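Local coordinates for protein beta-porphyranase A (Bacteroides plebeius, PDB 4AW7) that cleaves the sulfated red-algal polysaccharide porphyran at its beta-1,4 linkages between galactose and 6-sulfated L-galactose, releasing mostly a disaccharide, at residues S33-H47 and L304-V318. Sequence-based numbering, arbitrary orientation.
Sequences SGVSELDRSKYFNIH and LMERQDNLFISIPFV. With L6S (6-O-sulfo-alpha-L-galactopyranose), chain B; GLA (alpha-D-galactopyranose), chain C; GAL (beta-D-galactopyranose), chain D.
Residues 33-47 run beside 304-318 as mostly irregular chain, closest where the CA atoms of Lys42 and Ile313 lie 4.3 Å apart, and near the substrate end His47 N bonds Val318 O. Lys42 reaches across with an extended chain. Its NZ gives hydrogen bonds to Leu311 O at 2.8 Å and Gln308 O at 3.0 Å, and a third to a water that also accepts from Gln308 NE2. An alanine here would probably take the lysine donor from Leu311 O, leave Gln308 O with Leu311 N alone of these two donors, and open a gap beside Gln308 CG. Gln308 crosses Lys42 at about a right angle. With CG anti to the backbone N (chi1 -167°), its amide reaches the opposing backbone and is held at both ends: NE2 donates to Glu37 O, nearly in the amide plane, and OE1 accepts from Asp39 N, which sits above the carbonyl plane. The Tyr43 ring has Met305 CG over one face, 4.1 Å from its centroid, and Lys42 CB over the other. Its OH donates to Leu304 O at 2.8 Å, on the face away from Arg307 N. Ser314 OG donates in plane to Lys42 O. Asn45 ND2 is used twice, donating to Ser41 O and straight to Ser314 O at 3.0 Å. At the sugar end the edge of Phe317 meets the face of His47, planes at 62°. His47 ND1 binds sulfate oxygen O1S of L6S at 3.0 Å, while NE2 pairs with Arg69. Phe317 lines subsite -1, in the pocket that tolerates methyl-galactose. The contact joins first and last strands of the parallel catalytic barrel, consistent with a TIM-type fold: 45-46 pairs onward with 66-71, and 311-316 with 268-276, while the end of helix 293-305 packs against the Tyr43 ring through Leu304 and Met305.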
ATOM      1  N   SER A  33       7.051 -14.542  -5.473  1.00  8.76           N
ATOM      2  CA  SER A  33       6.839 -15.864  -4.848  1.00  9.54           C
ATOM      3  C   SER A  33       5.905 -16.699  -5.705  1.00  9.19           C
ATOM      4  O   SER A  33       6.291 -17.082  -6.799  1.00 11.16           O
ATOM      5  CB  SER A  33       6.410 -15.749  -3.410  1.00 11.96           C
ATOM      6  OG  SER A  33       7.267 -14.940  -2.742  1.00 21.89           O
ATOM      7  N   GLY A  34       4.709 -17.008  -5.242  1.00  9.55           N
ATOM      8  CA  GLY A  34       3.782 -17.874  -5.981  1.00 10.10           C
ATOM      9  C   GLY A  34       2.917 -17.238  -7.045  1.00  9.86           C
ATOM     10  O   GLY A  34       2.158 -17.962  -7.657  1.00 13.14           O
ATOM     11  N   VAL A  35       2.992 -15.941  -7.300  1.00  8.95           N
ATOM     12  CA  VAL A  35       2.067 -15.295  -8.224  1.00  8.76           C
ATOM     13  C   VAL A  35       2.789 -14.490  -9.272  1.00  8.22           C
ATOM     14  O   VAL A  35       3.690 -13.709  -8.963  1.00  9.23           O
ATOM     15  CB  VAL A  35       0.991 -14.469  -7.481  1.00  8.55           C
ATOM     16  CG1 VAL A  35       1.567 -13.240  -6.771  1.00  9.54           C
ATOM     17  CG2 VAL A  35      -0.186 -14.069  -8.393  1.00  9.31           C
ATOM     18  N   SER A  36       2.338 -14.609 -10.512  1.00  8.01           N
ATOM     19  CA  SER A  36       2.794 -13.773 -11.627  1.00  7.95           C
ATOM     20  C   SER A  36       1.744 -12.786 -12.116  1.00  7.33           C
ATOM     21  O   SER A  36       2.038 -11.622 -12.379  1.00  7.88           O
ATOM     22  CB  SER A  36       3.290 -14.628 -12.802  1.00  8.57           C
ATOM     23  OG  SER A  36       3.675 -13.850 -13.905  1.00  8.79           O
ATOM     24  N   GLU A  37       0.511 -13.273 -12.300  1.00  7.85           N
ATOM     25  CA  GLU A  37      -0.567 -12.431 -12.816  1.00  8.64           C
ATOM     26  C   GLU A  37      -0.779 -11.206 -11.964  1.00  7.49           C
ATOM     27  O   GLU A  37      -0.877 -11.309 -10.742  1.00  8.22           O
ATOM     28  CB  GLU A  37      -1.858 -13.241 -12.857  1.00 10.45           C
ATOM     29  CG  GLU A  37      -1.953 -14.363 -13.864  1.00 14.90           C
ATOM     30  CD  GLU A  37      -2.337 -13.941 -15.267  1.00 17.44           C
ATOM     31  OE1 GLU A  37      -2.582 -12.754 -15.523  1.00 19.59           O
ATOM     32  OE2 GLU A  37      -2.408 -14.847 -16.137  1.00 25.76           O
ATOM     33  N   LEU A  38      -0.970 -10.072 -12.613  1.00  7.70           N
ATOM     34  CA  LEU A  38      -1.439  -8.872 -11.925  1.00  7.63           C
ATOM     35  C   LEU A  38      -2.862  -9.080 -11.436  1.00  7.94           C
ATOM     36  O   LEU A  38      -3.756  -9.491 -12.202  1.00  9.01           O
ATOM     37  CB  LEU A  38      -1.411  -7.671 -12.868  1.00  7.60           C
ATOM     38  CG  LEU A  38      -1.835  -6.335 -12.272  1.00  7.81           C
ATOM     39  CD1 LEU A  38      -0.924  -5.908 -11.103  1.00  8.84           C
ATOM     40  CD2 LEU A  38      -1.828  -5.265 -13.337  1.00  9.37           C
ATOM     41  N   ASP A  39      -3.101  -8.817 -10.163  1.00  7.10           N
ATOM     42  CA  ASP A  39      -4.430  -8.872  -9.591  1.00  7.05           C
ATOM     43  C   ASP A  39      -4.959  -7.447  -9.559  1.00  7.01           C
ATOM     44  O   ASP A  39      -4.672  -6.674  -8.638  1.00  7.42           O
ATOM     45  CB  ASP A  39      -4.426  -9.520  -8.194  1.00  7.77           C
ATOM     46  CG  ASP A  39      -5.801  -9.746  -7.659  1.00  8.80           C
ATOM     47  OD1 ASP A  39      -6.719  -9.053  -8.130  1.00  9.75           O
ATOM     48  OD2 ASP A  39      -5.943 -10.620  -6.757  1.00 10.54           O
ATOM     49  N   ARG A  40      -5.738  -7.080 -10.579  1.00  7.03           N
ATOM     50  CA  ARG A  40      -6.240  -5.714 -10.647  1.00  6.77           C
ATOM     51  C   ARG A  40      -7.051  -5.345  -9.405  1.00  6.95           C
ATOM     52  O   ARG A  40      -7.030  -4.188  -8.991  1.00  7.02           O
ATOM     53  CB  ARG A  40      -7.080  -5.510 -11.899  1.00  7.19           C
ATOM     54  CG  ARG A  40      -6.294  -5.478 -13.197  1.00  7.38           C
ATOM     55  CD  ARG A  40      -7.223  -5.204 -14.405  1.00  7.52           C
ATOM     56  NE  ARG A  40      -7.968  -3.975 -14.250  1.00  7.54           N
ATOM     57  CZ  ARG A  40      -7.515  -2.768 -14.551  1.00  7.62           C
ATOM     58  NH1 ARG A  40      -6.324  -2.601 -15.112  1.00  8.68           N
ATOM     59  NH2 ARG A  40      -8.258  -1.696 -14.298  1.00  8.55           N
ATOM     60  N   SER A  41      -7.787  -6.321  -8.842  1.00  6.95           N
ATOM     61  CA  SER A  41      -8.617  -6.062  -7.681  1.00  7.23           C
ATOM     62  C   SER A  41      -7.848  -5.696  -6.431  1.00  6.66           C
ATOM     63  O   SER A  41      -8.434  -5.283  -5.445  1.00  6.81           O
ATOM     64  CB  SER A  41      -9.523  -7.237  -7.389  1.00  7.22           C
ATOM     65  OG  SER A  41      -8.842  -8.275  -6.687  1.00 10.18           O
ATOM     66  N   LYS A  42      -6.535  -5.884  -6.447  1.00  6.81           N
ATOM     67  CA  LYS A  42      -5.692  -5.439  -5.328  1.00  6.66           C
ATOM     68  C   LYS A  42      -5.289  -3.988  -5.408  1.00  6.50           C
ATOM     69  O   LYS A  42      -4.762  -3.474  -4.425  1.00  6.92           O
ATOM     70  CB  LYS A  42      -4.468  -6.366  -5.156  1.00  6.94           C
ATOM     71  CG  LYS A  42      -4.856  -7.742  -4.634  1.00  6.75           C
ATOM     72  CD  LYS A  42      -3.688  -8.661  -4.400  1.00  6.82           C
ATOM     73  CE  LYS A  42      -4.109  -9.964  -3.704  1.00  7.13           C
ATOM     74  NZ  LYS A  42      -2.913 -10.748  -3.287  1.00  7.97           N
ATOM     75  N   TYR A  43      -5.553  -3.320  -6.527  1.00  6.42           N
ATOM     76  CA  TYR A  43      -5.030  -1.981  -6.829  1.00  6.41           C
ATOM     77  C   TYR A  43      -6.030  -0.989  -7.354  1.00  6.07           C
ATOM     78  O   TYR A  43      -6.107   0.143  -6.866  1.00  6.92           O
ATOM     79  CB  TYR A  43      -3.834  -2.077  -7.818  1.00  6.13           C
ATOM     80  CG  TYR A  43      -2.759  -2.986  -7.307  1.00  6.07           C
ATOM     81  CD1 TYR A  43      -1.958  -2.601  -6.215  1.00  6.42           C
ATOM     82  CD2 TYR A  43      -2.572  -4.253  -7.806  1.00  6.07           C
ATOM     83  CE1 TYR A  43      -1.029  -3.462  -5.677  1.00  6.13           C
ATOM     84  CE2 TYR A  43      -1.640  -5.122  -7.281  1.00  6.46           C
ATOM     85  CZ  TYR A  43      -0.856  -4.719  -6.207  1.00  6.69           C
ATOM     86  OH  TYR A  43       0.037  -5.635  -5.669  1.00  7.15           O
ATOM     87  N   PHE A  44      -6.751  -1.367  -8.412  1.00  6.34           N
ATOM     88  CA  PHE A  44      -7.587  -0.429  -9.142  1.00  6.43           C
ATOM     89  C   PHE A  44      -8.983  -0.403  -8.569  1.00  6.36           C
ATOM     90  O   PHE A  44      -9.904  -1.058  -9.082  1.00  7.79           O
ATOM     91  CB  PHE A  44      -7.526  -0.732 -10.655  1.00  6.62           C
ATOM     92  CG  PHE A  44      -6.117  -0.737 -11.174  1.00  6.97           C
ATOM     93  CD1 PHE A  44      -5.329   0.406 -11.059  1.00  8.28           C
ATOM     94  CD2 PHE A  44      -5.516  -1.894 -11.639  1.00  8.07           C
ATOM     95  CE1 PHE A  44      -3.995   0.386 -11.442  1.00  9.22           C
ATOM     96  CE2 PHE A  44      -4.203  -1.884 -12.037  1.00  8.73           C
ATOM     97  CZ  PHE A  44      -3.461  -0.737 -11.931  1.00  8.23           C
ATOM     98  N   ASN A  45      -9.088   0.296  -7.457  1.00  6.53           N
ATOM     99  CA  ASN A  45     -10.273   0.385  -6.616  1.00  6.74           C
ATOM    100  C   ASN A  45     -10.546   1.855  -6.349  1.00  6.82           C
ATOM    101  O   ASN A  45      -9.671   2.704  -6.468  1.00  7.63           O
ATOM    102  CB  ASN A  45     -10.042  -0.352  -5.292  1.00  6.48           C
ATOM    103  CG  ASN A  45      -9.758  -1.825  -5.499  1.00  6.51           C
ATOM    104  OD1 ASN A  45     -10.496  -2.494  -6.231  1.00  7.46           O
ATOM    105  ND2 ASN A  45      -8.691  -2.369  -4.889  1.00  7.20           N
ATOM    106  N   ILE A  46     -11.772   2.125  -5.909  1.00  7.01           N
ATOM    107  CA  ILE A  46     -12.126   3.409  -5.319  1.00  7.69           C
ATOM    108  C   ILE A  46     -12.547   3.183  -3.852  1.00  7.29           C
ATOM    109  O   ILE A  46     -12.941   2.095  -3.454  1.00  7.81           O
ATOM    110  CB  ILE A  46     -13.229   4.193  -6.088  1.00  7.10           C
ATOM    111  CG1 ILE A  46     -14.496   3.339  -6.315  1.00  8.15           C
ATOM    112  CG2 ILE A  46     -12.673   4.719  -7.364  1.00  8.83           C
ATOM    113  CD1 ILE A  46     -15.710   4.098  -6.874  1.00  9.37           C
ATOM    114  N   HIS A  47     -12.438   4.240  -3.064  1.00  7.00           N
ATOM    115  CA  HIS A  47     -12.768   4.227  -1.645  1.00  6.96           C
ATOM    116  C   HIS A  47     -14.270   4.476  -1.482  1.00  7.26           C
ATOM    117  O   HIS A  47     -14.714   5.571  -1.135  1.00  8.46           O
ATOM    118  CB  HIS A  47     -11.908   5.299  -0.915  1.00  7.71           C
ATOM    119  CG  HIS A  47     -12.003   5.220   0.570  1.00  7.90           C
ATOM    120  ND1 HIS A  47     -13.061   5.738   1.270  1.00  8.53           N
ATOM    121  CD2 HIS A  47     -11.207   4.615   1.495  1.00  8.16           C
ATOM    122  CE1 HIS A  47     -12.902   5.477   2.564  1.00  8.56           C
ATOM    123  NE2 HIS A  47     -11.780   4.794   2.737  1.00  8.47           N
ATOM    124  N   LEU A 304       3.423  -0.926  -4.156  1.00  6.87           N
ATOM    125  CA  LEU A 304       2.442  -1.919  -3.745  1.00  6.82           C
ATOM    126  C   LEU A 304       2.307  -3.050  -4.750  1.00  6.21           C
ATOM    127  O   LEU A 304       2.051  -4.188  -4.357  1.00  6.48           O
ATOM    128  CB  LEU A 304       1.098  -1.246  -3.455  1.00  6.84           C
ATOM    129  CG  LEU A 304       1.119  -0.145  -2.404  1.00  6.91           C
ATOM    130  CD1 LEU A 304      -0.261   0.427  -2.174  1.00  9.05           C
ATOM    131  CD2 LEU A 304       1.786  -0.603  -1.105  1.00  8.41           C
ATOM    132  N   MET A 305       2.509  -2.800  -6.050  1.00  6.25           N
ATOM    133  CA  MET A 305       2.546  -3.876  -7.038  1.00  6.45           C
ATOM    134  C   MET A 305       3.619  -4.903  -6.726  1.00  6.38           C
ATOM    135  O   MET A 305       3.409  -6.113  -6.874  1.00  7.23           O
ATOM    136  CB  MET A 305       2.733  -3.308  -8.445  1.00  6.88           C
ATOM    137  CG  MET A 305       1.430  -2.710  -8.992  1.00  7.31           C
ATOM    138  SD  MET A 305       1.733  -1.953 -10.596  1.00  9.20           S
ATOM    139  CE  MET A 305       0.071  -1.779 -11.185  1.00  8.73           C
ATOM    140  N   GLU A 306       4.773  -4.425  -6.255  1.00  6.68           N
ATOM    141  CA  GLU A 306       5.892  -5.288  -5.882  1.00  6.40           C
ATOM    142  C   GLU A 306       5.653  -6.039  -4.577  1.00  6.41           C
ATOM    143  O   GLU A 306       6.506  -6.862  -4.203  1.00  7.91           O
ATOM    144  CB  GLU A 306       7.160  -4.466  -5.769  1.00  6.81           C
ATOM    145  CG  GLU A 306       7.739  -4.073  -7.114  1.00  8.32           C
ATOM    146  CD  GLU A 306       8.253  -5.277  -7.896  1.00  9.42           C
ATOM    147  OE1 GLU A 306       9.142  -5.977  -7.383  1.00 11.10           O
ATOM    148  OE2 GLU A 306       7.789  -5.542  -9.016  1.00  9.92           O
ATOM    149  N   ARG A 307       4.517  -5.855  -3.935  1.00  6.40           N
ATOM    150  CA  ARG A 307       4.150  -6.562  -2.723  1.00  6.46           C
ATOM    151  C   ARG A 307       2.914  -7.464  -2.918  1.00  6.14           C
ATOM    152  O   ARG A 307       2.295  -7.899  -1.943  1.00  7.19           O
ATOM    153  CB  ARG A 307       3.903  -5.598  -1.567  1.00  7.23           C
ATOM    154  CG  ARG A 307       5.093  -4.714  -1.251  1.00  8.33           C
ATOM    155  CD  ARG A 307       4.847  -3.928  -0.007  1.00 10.06           C
ATOM    156  NE  ARG A 307       5.918  -2.965   0.234  1.00  7.98           N
ATOM    157  CZ  ARG A 307       6.912  -3.074   1.117  1.00  7.79           C
ATOM    158  NH1 ARG A 307       6.979  -4.091   1.961  1.00  9.78           N
ATOM    159  NH2 ARG A 307       7.821  -2.113   1.168  1.00  9.06           N
ATOM    160  N   GLN A 308       2.524  -7.724  -4.170  1.00  6.50           N
ATOM    161  CA  GLN A 308       1.225  -8.372  -4.399  1.00  6.68           C
ATOM    162  C   GLN A 308       1.057  -9.683  -3.629  1.00  6.90           C
ATOM    163  O   GLN A 308      -0.038 -10.009  -3.167  1.00  7.46           O
ATOM    164  CB  GLN A 308       0.991  -8.610  -5.890  1.00  6.64           C
ATOM    165  CG  GLN A 308      -0.450  -8.970  -6.199  1.00  6.48           C
ATOM    166  CD  GLN A 308      -0.637  -9.350  -7.639  1.00  6.11           C
ATOM    167  OE1 GLN A 308      -0.512  -8.512  -8.541  1.00  7.01           O
ATOM    168  NE2 GLN A 308      -0.967 -10.624  -7.880  1.00  7.64           N
ATOM    169  N   ASP A 309       2.129 -10.454  -3.529  1.00  6.80           N
ATOM    170  CA  ASP A 309       2.123 -11.728  -2.840  1.00  7.49           C
ATOM    171  C   ASP A 309       1.950 -11.612  -1.345  1.00  8.48           C
ATOM    172  O   ASP A 309       1.688 -12.629  -0.683  1.00 11.68           O
ATOM    173  CB  ASP A 309       3.383 -12.549  -3.149  1.00  7.94           C
ATOM    174  CG  ASP A 309       4.679 -11.841  -2.871  1.00  8.35           C
ATOM    175  OD1 ASP A 309       4.766 -10.612  -2.930  1.00  9.01           O
ATOM    176  OD2 ASP A 309       5.683 -12.557  -2.633  1.00 13.31           O
ATOM    177  N   ASN A 310       2.110 -10.419  -0.802  1.00  7.05           N
ATOM    178  CA  ASN A 310       1.836 -10.146   0.609  1.00  7.85           C
ATOM    179  C   ASN A 310       0.866  -8.985   0.822  1.00  7.83           C
ATOM    180  O   ASN A 310       0.953  -8.275   1.823  1.00  8.48           O
ATOM    181  CB  ASN A 310       3.124  -9.899   1.394  1.00  9.09           C
ATOM    182  CG  ASN A 310       2.916 -10.113   2.886  1.00 12.16           C
ATOM    183  OD1 ASN A 310       2.224 -11.046   3.296  1.00 12.85           O
ATOM    184  ND2 ASN A 310       3.443  -9.178   3.726  1.00 13.28           N
ATOM    185  N   LEU A 311      -0.071  -8.813  -0.103  1.00  7.53           N
ATOM    186  CA  LEU A 311      -1.000  -7.674  -0.077  1.00  7.35           C
ATOM    187  C   LEU A 311      -2.412  -8.196  -0.276  1.00  7.12           C
ATOM    188  O   LEU A 311      -2.742  -8.752  -1.315  1.00  8.23           O
ATOM    189  CB  LEU A 311      -0.639  -6.675  -1.166  1.00  7.19           C
ATOM    190  CG  LEU A 311      -1.530  -5.405  -1.209  1.00  7.69           C
ATOM    191  CD1 LEU A 311      -1.247  -4.452  -0.042  1.00 10.47           C
ATOM    192  CD2 LEU A 311      -1.322  -4.690  -2.548  1.00  9.65           C
ATOM    193  N   PHE A 312      -3.273  -7.986   0.721  1.00  6.81           N
ATOM    194  CA  PHE A 312      -4.672  -8.302   0.523  1.00  6.83           C
ATOM    195  C   PHE A 312      -5.379  -7.384  -0.483  1.00  7.21           C
ATOM    196  O   PHE A 312      -6.129  -7.829  -1.372  1.00  7.27           O
ATOM    197  CB  PHE A 312      -5.474  -8.189   1.837  1.00  7.25           C
ATOM    198  CG  PHE A 312      -5.333  -9.337   2.807  1.00  7.66           C
ATOM    199  CD1 PHE A 312      -5.311 -10.642   2.422  1.00 10.14           C
ATOM    200  CD2 PHE A 312      -5.317  -9.080   4.168  1.00  9.53           C
ATOM    201  CE1 PHE A 312      -5.257 -11.678   3.348  1.00 11.27           C
ATOM    202  CE2 PHE A 312      -5.262 -10.104   5.099  1.00 10.07           C
ATOM    203  CZ  PHE A 312      -5.243 -11.391   4.689  1.00 11.26           C
ATOM    204  N   ILE A 313      -5.154  -6.090  -0.311  1.00  7.00           N
ATOM    205  CA  ILE A 313      -5.891  -5.055  -1.027  1.00  6.62           C
ATOM    206  C   ILE A 313      -5.208  -3.724  -0.754  1.00  6.94           C
ATOM    207  O   ILE A 313      -4.632  -3.544   0.319  1.00  6.94           O
ATOM    208  CB  ILE A 313      -7.384  -5.041  -0.616  1.00  7.08           C
ATOM    209  CG1 ILE A 313      -8.242  -4.205  -1.570  1.00  7.18           C
ATOM    210  CG2 ILE A 313      -7.561  -4.621   0.844  1.00  9.00           C
ATOM    211  CD1 ILE A 313      -9.771  -4.429  -1.449  1.00  9.39           C
ATOM    212  N   SER A 314      -5.382  -2.785  -1.666  1.00  6.77           N
ATOM    213  CA  SER A 314      -5.005  -1.394  -1.494  1.00  6.12           C
ATOM    214  C   SER A 314      -6.108  -0.542  -2.104  1.00  5.94           C
ATOM    215  O   SER A 314      -6.768  -0.961  -3.067  1.00  7.03           O
ATOM    216  CB  SER A 314      -3.632  -1.055  -2.052  1.00  6.27           C
ATOM    217  OG  SER A 314      -3.564  -1.127  -3.461  1.00  7.18           O
ATOM    218  N   ILE A 315      -6.314   0.642  -1.556  1.00  6.77           N
ATOM    219  CA  ILE A 315      -7.426   1.519  -1.938  1.00  6.82           C
ATOM    220  C   ILE A 315      -6.927   2.940  -2.148  1.00  6.92           C
ATOM    221  O   ILE A 315      -6.628   3.661  -1.197  1.00  7.57           O
ATOM    222  CB  ILE A 315      -8.516   1.569  -0.844  1.00  8.20           C
ATOM    223  CG1 ILE A 315      -8.988   0.177  -0.357  1.00 10.42           C
ATOM    224  CG2 ILE A 315      -9.719   2.434  -1.320  1.00  9.98           C
ATOM    225  CD1 ILE A 315      -9.788  -0.619  -1.310  1.00 11.36           C
ATOM    226  N   PRO A 316      -6.818   3.388  -3.403  1.00  7.50           N
ATOM    227  CA  PRO A 316      -6.568   4.787  -3.705  1.00  7.59           C
ATOM    228  C   PRO A 316      -7.630   5.666  -3.018  1.00  7.61           C
ATOM    229  O   PRO A 316      -8.816   5.332  -3.076  1.00  7.94           O
ATOM    230  CB  PRO A 316      -6.740   4.792  -5.262  1.00  9.36           C
ATOM    231  CG  PRO A 316      -6.427   3.420  -5.671  1.00  9.74           C
ATOM    232  CD  PRO A 316      -7.024   2.595  -4.626  1.00  7.38           C
ATOM    233  N   PHE A 317      -7.197   6.737  -2.363  1.00  7.62           N
ATOM    234  CA  PHE A 317      -8.141   7.577  -1.646  1.00  7.74           C
ATOM    235  C   PHE A 317      -8.817   8.578  -2.565  1.00  7.86           C
ATOM    236  O   PHE A 317      -8.479   9.769  -2.578  1.00  8.38           O
ATOM    237  CB  PHE A 317      -7.531   8.202  -0.390  1.00  8.28           C
ATOM    238  CG  PHE A 317      -8.572   8.715   0.555  1.00  8.47           C
ATOM    239  CD1 PHE A 317      -9.299   7.817   1.319  1.00  9.04           C
ATOM    240  CD2 PHE A 317      -8.823  10.070   0.709  1.00  9.32           C
ATOM    241  CE1 PHE A 317     -10.220   8.252   2.232  1.00 10.16           C
ATOM    242  CE2 PHE A 317      -9.752  10.485   1.650  1.00 10.10           C
ATOM    243  CZ  PHE A 317     -10.444   9.600   2.363  1.00 10.69           C
ATOM    244  N   VAL A 318      -9.755   8.050  -3.334  1.00  8.03           N
ATOM    245  CA  VAL A 318     -10.627   8.772  -4.244  1.00  7.84           C
ATOM    246  C   VAL A 318     -11.950   8.003  -4.111  1.00  8.27           C
ATOM    247  O   VAL A 318     -11.964   6.759  -4.208  1.00  7.95           O
ATOM    248  CB  VAL A 318     -10.110   8.803  -5.690  1.00  8.50           C
ATOM    249  CG1 VAL A 318      -9.522   7.462  -6.152  1.00  8.51           C
ATOM    250  CG2 VAL A 318     -11.237   9.268  -6.653  1.00 10.14           C
TER
HETATM  251  O1S L6S B   2     -14.968   8.045   1.092  1.00 14.48           O
HETATM  252  O2S L6S B   2     -15.529  10.377   0.556  1.00 12.80           O
HETATM  253  O3S L6S B   2     -16.798   9.116   2.239  1.00 14.13           O
HETATM  254  C1  L6S B   2     -11.966   9.021   6.554  1.00 13.44           C
HETATM  255  C2  L6S B   2     -12.994   9.524   7.543  1.00 13.96           C
HETATM  256  C3  L6S B   2     -13.745  10.720   6.937  1.00 14.33           C
HETATM  257  C4  L6S B   2     -14.421  10.260   5.590  1.00 14.31           C
HETATM  258  C5  L6S B   2     -13.329   9.691   4.677  1.00 12.63           C
HETATM  259  C6  L6S B   2     -13.983   8.913   3.512  1.00 11.41           C
HETATM  260  O2  L6S B   2     -12.391   9.846   8.813  1.00 17.36           O
HETATM  261  O3  L6S B   2     -14.730  11.246   7.837  1.00 16.25           O
HETATM  262  O4  L6S B   2     -15.402   9.259   5.906  1.00 13.21           O
HETATM  263  O5  L6S B   2     -12.504   8.697   5.295  1.00 13.22           O
HETATM  264  O6  L6S B   2     -14.547   9.853   2.610  1.00 14.66           O
HETATM  265  S1  L6S B   2     -15.496   9.308   1.540  0.70  9.51           S
HETATM  266  C1  GLA C   1      -7.337   9.499   7.075  0.50 15.36           C
HETATM  267  C2  GLA C   1      -8.860   9.398   7.286  0.50 14.63           C
HETATM  268  C3  GLA C   1      -9.616   9.937   6.086  0.50 14.63           C
HETATM  269  C4  GLA C   1      -9.061  11.256   5.608  0.50 17.67           C
HETATM  270  C5  GLA C   1      -7.552  11.110   5.349  0.50 20.35           C
HETATM  271  C6  GLA C   1      -7.023  12.367   4.566  0.50 23.95           C
HETATM  272  O1  GLA C   1      -6.765   8.542   6.288  0.50 22.32           O
HETATM  273  O2  GLA C   1      -9.225   8.014   7.595  0.50 11.88           O
HETATM  274  O3  GLA C   1     -10.955  10.213   6.399  0.50 13.68           O
HETATM  275  O4  GLA C   1      -9.309  12.279   6.592  0.50 19.21           O
HETATM  276  O5  GLA C   1      -6.949  10.804   6.689  0.50 20.39           O
HETATM  277  O6  GLA C   1      -7.115  12.076   3.103  0.50 24.77           O
HETATM  278  C1  GAL D1609      -7.337   9.499   7.075  0.50 15.36           C
HETATM  279  C2  GAL D1609      -8.860   9.398   7.286  0.50 14.63           C
HETATM  280  C3  GAL D1609      -9.616   9.937   6.086  0.50 14.63           C
HETATM  281  C4  GAL D1609      -9.061  11.256   5.608  0.50 17.67           C
HETATM  282  C5  GAL D1609      -7.552  11.110   5.349  0.50 20.35           C
HETATM  283  C6  GAL D1609      -7.023  12.367   4.566  0.50 23.95           C
HETATM  284  O1  GAL D1609      -6.682   9.000   8.309  0.50 15.41           O
HETATM  285  O2  GAL D1609      -9.225   8.014   7.595  0.50 11.88           O
HETATM  286  O3  GAL D1609     -10.955  10.213   6.399  0.50 13.68           O
HETATM  287  O4  GAL D1609      -9.309  12.279   6.592  0.50 19.21           O
HETATM  288  O5  GAL D1609      -6.949  10.804   6.689  0.50 20.39           O
HETATM  289  O6  GAL D1609      -7.115  12.076   3.103  0.50 24.77           O
HETATM  290  O   HOH W   1      -1.895 -12.150  -5.558  1.00  8.87           O